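Chitinase (Thermococcus kodakarensis KOD1, PDB 5DHE) hydrolyses chitin, with this chitin-binding domain probably serving to hold the enzyme on its substrate. Local coordinates at residues Val4-Lys12 and Tyr21-Gly29. Residues are numbered along the deposited sequence; the frame is centred on the assembly and turned at random.
Sequences VKPDAFSVK and YDVTLNLGG
K5 reaches N26 on a chain extended through CD: CG stands anti to the backbone N (chi1 -165°), and a final bend at chi4 (-58°) turns NZ onto the N26 carbonyl. NZ donates to N26 O at 2.8 Å, from above the carbonyl plane rather than along a lone pair, and also forms a salt bridge with D7 OD1 (2.7 Å), met on the syn side of the carboxylate though well out of its plane. The salt bridge lies within the type I turn K5-A8, which A8 N closes on K5 O; the other bond ties the turn to N26. Without NZ, a leucine here is likely to leave the D7 carboxylate without its charged mate and freer to turn.

N26 N meets A8 O almost straight (2.8 Å, 177° at the hydrogen) at the end of the turn, and regular strand pairing follows from F9-L25; S10 with T24 and K12 with D22 each exchange two backbone bonds. In the non-hydrogen-bonded pair F9-L25, CD1 of F9 lies 3.6 Å from L25 CD2, while V23 CG1 comes in-plane to the ring edge. M88 and L90 also pack on F9, placing this face against strand 85-92 of the other sheet. On the S10/T24 face, S10 CB touches T24 CB at 3.8 Å. The axes of 9-12 and 21-26 approach to 4.8 Å and run antiparallel; with their short link they form the beta hairpin 9-15/18-26, at the border of one sheet of a beta-sandwich chitin-binding domain.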
loop_
_atom_site.group_PDB
_atom_site.type_symbol
_atom_site.label_atom_id
_atom_site.label_comp_id
_atom_site.label_asym_id
_atom_site.label_seq_id
_atom_site.Cartn_x
_atom_site.Cartn_y
_atom_site.Cartn_z
ATOM N N VAL A 4 8.192 10.462 8.584
ATOM C CA VAL A 4 8.548 11.612 7.763
ATOM C C VAL A 4 7.323 12.386 7.269
ATOM O O VAL A 4 7.372 13.609 7.145
ATOM C CB VAL A 4 9.408 11.180 6.554
ATOM C CG1 VAL A 4 9.692 12.393 5.645
ATOM C CG2 VAL A 4 10.725 10.572 7.041
ATOM N N LYS A 5 6.220 11.693 6.992
ATOM C CA LYS A 5 5.021 12.370 6.494
ATOM C C LYS A 5 3.789 11.614 6.956
ATOM O O LYS A 5 3.158 10.890 6.191
ATOM C CB LYS A 5 5.054 12.464 4.960
ATOM C CG LYS A 5 4.032 13.469 4.402
ATOM C CD LYS A 5 4.171 13.682 2.894
ATOM C CE LYS A 5 3.295 14.849 2.409
ATOM N NZ LYS A 5 1.847 14.721 2.694
ATOM N N PRO A 6 3.426 11.792 8.230
ATOM C CA PRO A 6 2.271 11.128 8.842
ATOM C C PRO A 6 0.898 11.374 8.245
ATOM O O PRO A 6 -0.071 10.781 8.704
ATOM C CB PRO A 6 2.371 11.542 10.311
ATOM C CG PRO A 6 3.007 12.892 10.238
ATOM C CD PRO A 6 4.074 12.715 9.178
ATOM N N ASP A 7 0.794 12.240 7.241
ATOM C CA ASP A 7 -0.509 12.444 6.617
ATOM C C ASP A 7 -0.534 11.915 5.184
ATOM O O ASP A 7 -1.430 12.256 4.402
ATOM C CB ASP A 7 -0.909 13.932 6.650
ATOM C CG ASP A 7 -0.051 14.800 5.751
ATOM O OD1 ASP A 7 0.998 14.336 5.267
ATOM O OD2 ASP A 7 -0.430 15.974 5.536
ATOM N N ALA A 8 0.420 11.045 4.846
ATOM C CA ALA A 8 0.482 10.533 3.485
ATOM C C ALA A 8 -0.628 9.544 3.103
ATOM O O ALA A 8 -1.237 9.678 2.041
ATOM C CB ALA A 8 1.864 9.898 3.228
ATOM N N PHE A 9 -0.906 8.564 3.954
ATOM C CA PHE A 9 -1.936 7.567 3.622
ATOM C C PHE A 9 -3.366 8.072 3.731
ATOM O O PHE A 9 -3.720 8.776 4.681
ATOM C CB PHE A 9 -1.875 6.345 4.562
ATOM C CG PHE A 9 -0.866 5.288 4.190
ATOM C CD1 PHE A 9 -0.949 4.615 2.980
ATOM C CD2 PHE A 9 0.102 4.896 5.111
ATOM C CE1 PHE A 9 -0.087 3.553 2.692
ATOM C CE2 PHE A 9 0.976 3.831 4.836
ATOM C CZ PHE A 9 0.877 3.157 3.617
ATOM N N SER A 10 -4.187 7.680 2.763
ATOM C CA SER A 10 -5.625 7.954 2.793
ATOM C C SER A 10 -6.172 6.635 2.259
ATOM O O SER A 10 -6.120 6.378 1.058
ATOM C CB SER A 10 -6.022 9.108 1.880
ATOM O OG SER A 10 -7.414 9.352 2.044
ATOM N N VAL A 11 -6.699 5.811 3.164
ATOM C CA VAL A 11 -7.167 4.473 2.829
ATOM C C VAL A 11 -8.649 4.230 3.072
ATOM O O VAL A 11 -9.194 4.624 4.109
ATOM C CB VAL A 11 -6.349 3.435 3.651
ATOM C CG1 VAL A 11 -6.781 2.011 3.330
ATOM C CG2 VAL A 11 -4.868 3.621 3.371
ATOM N N LYS A 12 -9.303 3.598 2.101
ATOM C CA LYS A 12 -10.727 3.283 2.219
ATOM C C LYS A 12 -10.859 1.796 1.960
ATOM O O LYS A 12 -10.299 1.288 0.985
ATOM C CB LYS A 12 -11.547 4.054 1.178
ATOM C CG LYS A 12 -11.529 5.566 1.366
ATOM C CD LYS A 12 -12.521 6.223 0.432
ATOM C CE LYS A 12 -12.665 7.701 0.754
ATOM N NZ LYS A 12 -11.341 8.340 0.902
ATOM N N TYR A 21 -8.999 -2.522 -0.937
ATOM C CA TYR A 21 -8.232 -1.460 -0.302
ATOM C C TYR A 21 -7.956 -0.416 -1.369
ATOM O O TYR A 21 -7.321 -0.700 -2.387
ATOM C CB TYR A 21 -6.915 -2.001 0.273
ATOM C CG TYR A 21 -7.113 -2.954 1.431
ATOM C CD1 TYR A 21 -7.436 -4.290 1.208
ATOM C CD2 TYR A 21 -7.049 -2.496 2.744
ATOM C CE1 TYR A 21 -7.696 -5.149 2.269
ATOM C CE2 TYR A 21 -7.314 -3.339 3.820
ATOM C CZ TYR A 21 -7.639 -4.665 3.572
ATOM O OH TYR A 21 -7.939 -5.488 4.617
ATOM N N ASP A 22 -8.474 0.788 -1.149
ATOM C CA ASP A 22 -8.296 1.898 -2.074
ATOM C C ASP A 22 -7.290 2.776 -1.363
ATOM O O ASP A 22 -7.603 3.392 -0.334
ATOM C CB ASP A 22 -9.624 2.628 -2.263
ATOM C CG ASP A 22 -9.544 3.711 -3.314
ATOM O OD1 ASP A 22 -8.643 4.570 -3.230
ATOM O OD2 ASP A 22 -10.397 3.707 -4.222
ATOM N N VAL A 23 -6.087 2.831 -1.914
ATOM C CA VAL A 23 -4.998 3.549 -1.279
ATOM C C VAL A 23 -4.547 4.803 -1.998
ATOM O O VAL A 23 -4.095 4.746 -3.132
ATOM C CB VAL A 23 -3.763 2.614 -1.144
ATOM C CG1 VAL A 23 -2.626 3.326 -0.412
ATOM C CG2 VAL A 23 -4.146 1.332 -0.419
ATOM N N THR A 24 -4.661 5.932 -1.318
ATOM C CA THR A 24 -4.207 7.189 -1.878
ATOM C C THR A 24 -2.972 7.597 -1.085
ATOM O O THR A 24 -2.932 7.481 0.146
ATOM C CB THR A 24 -5.301 8.281 -1.775
ATOM O OG1 THR A 24 -6.364 7.961 -2.683
ATOM C CG2 THR A 24 -4.724 9.659 -2.121
ATOM N N LEU A 25 -1.941 8.020 -1.809
ATOM C CA LEU A 25 -0.696 8.460 -1.198
ATOM C C LEU A 25 -0.521 9.941 -1.511
ATOM O O LEU A 25 -0.326 10.323 -2.666
ATOM C CB LEU A 25 0.492 7.694 -1.767
ATOM C CG LEU A 25 0.424 6.171 -1.696
ATOM C CD1 LEU A 25 1.671 5.599 -2.410
ATOM C CD2 LEU A 25 0.355 5.695 -0.233
ATOM N N ASN A 26 -0.615 10.758 -0.472
ATOM C CA ASN A 26 -0.452 12.197 -0.609
ATOM C C ASN A 26 1.009 12.430 -0.287
ATOM O O ASN A 26 1.400 12.668 0.861
ATOM C CB ASN A 26 -1.413 12.883 0.353
ATOM C CG ASN A 26 -2.855 12.648 -0.051
ATOM O OD1 ASN A 26 -3.641 12.042 0.689
ATOM N ND2 ASN A 26 -3.209 13.098 -1.250
ATOM N N LEU A 27 1.811 12.334 -1.342
ATOM C CA LEU A 27 3.264 12.415 -1.251
ATOM C C LEU A 27 3.899 13.790 -1.304
ATOM O O LEU A 27 4.960 13.999 -0.714
ATOM C CB LEU A 27 3.883 11.548 -2.350
ATOM C CG LEU A 27 3.480 10.064 -2.349
ATOM C CD1 LEU A 27 3.968 9.378 -3.624
ATOM C CD2 LEU A 27 4.050 9.372 -1.129
ATOM N N GLY A 28 3.269 14.715 -2.023
ATOM C CA GLY A 28 3.828 16.052 -2.136
ATOM C C GLY A 28 4.987 16.132 -3.123
ATOM O O GLY A 28 5.577 17.200 -3.311
ATOM N N GLY A 29 5.315 15.007 -3.749
ATOM C CA GLY A 29 6.402 14.964 -4.717
ATOM C C GLY A 29 6.307 13.690 -5.537
ATOM O O GLY A 29 5.429 12.857 -5.292
HETATM O O HOH W 1 -3.962 11.762 3.098
HETATM O O HOH W 2 -8.159 6.211 -0.785
#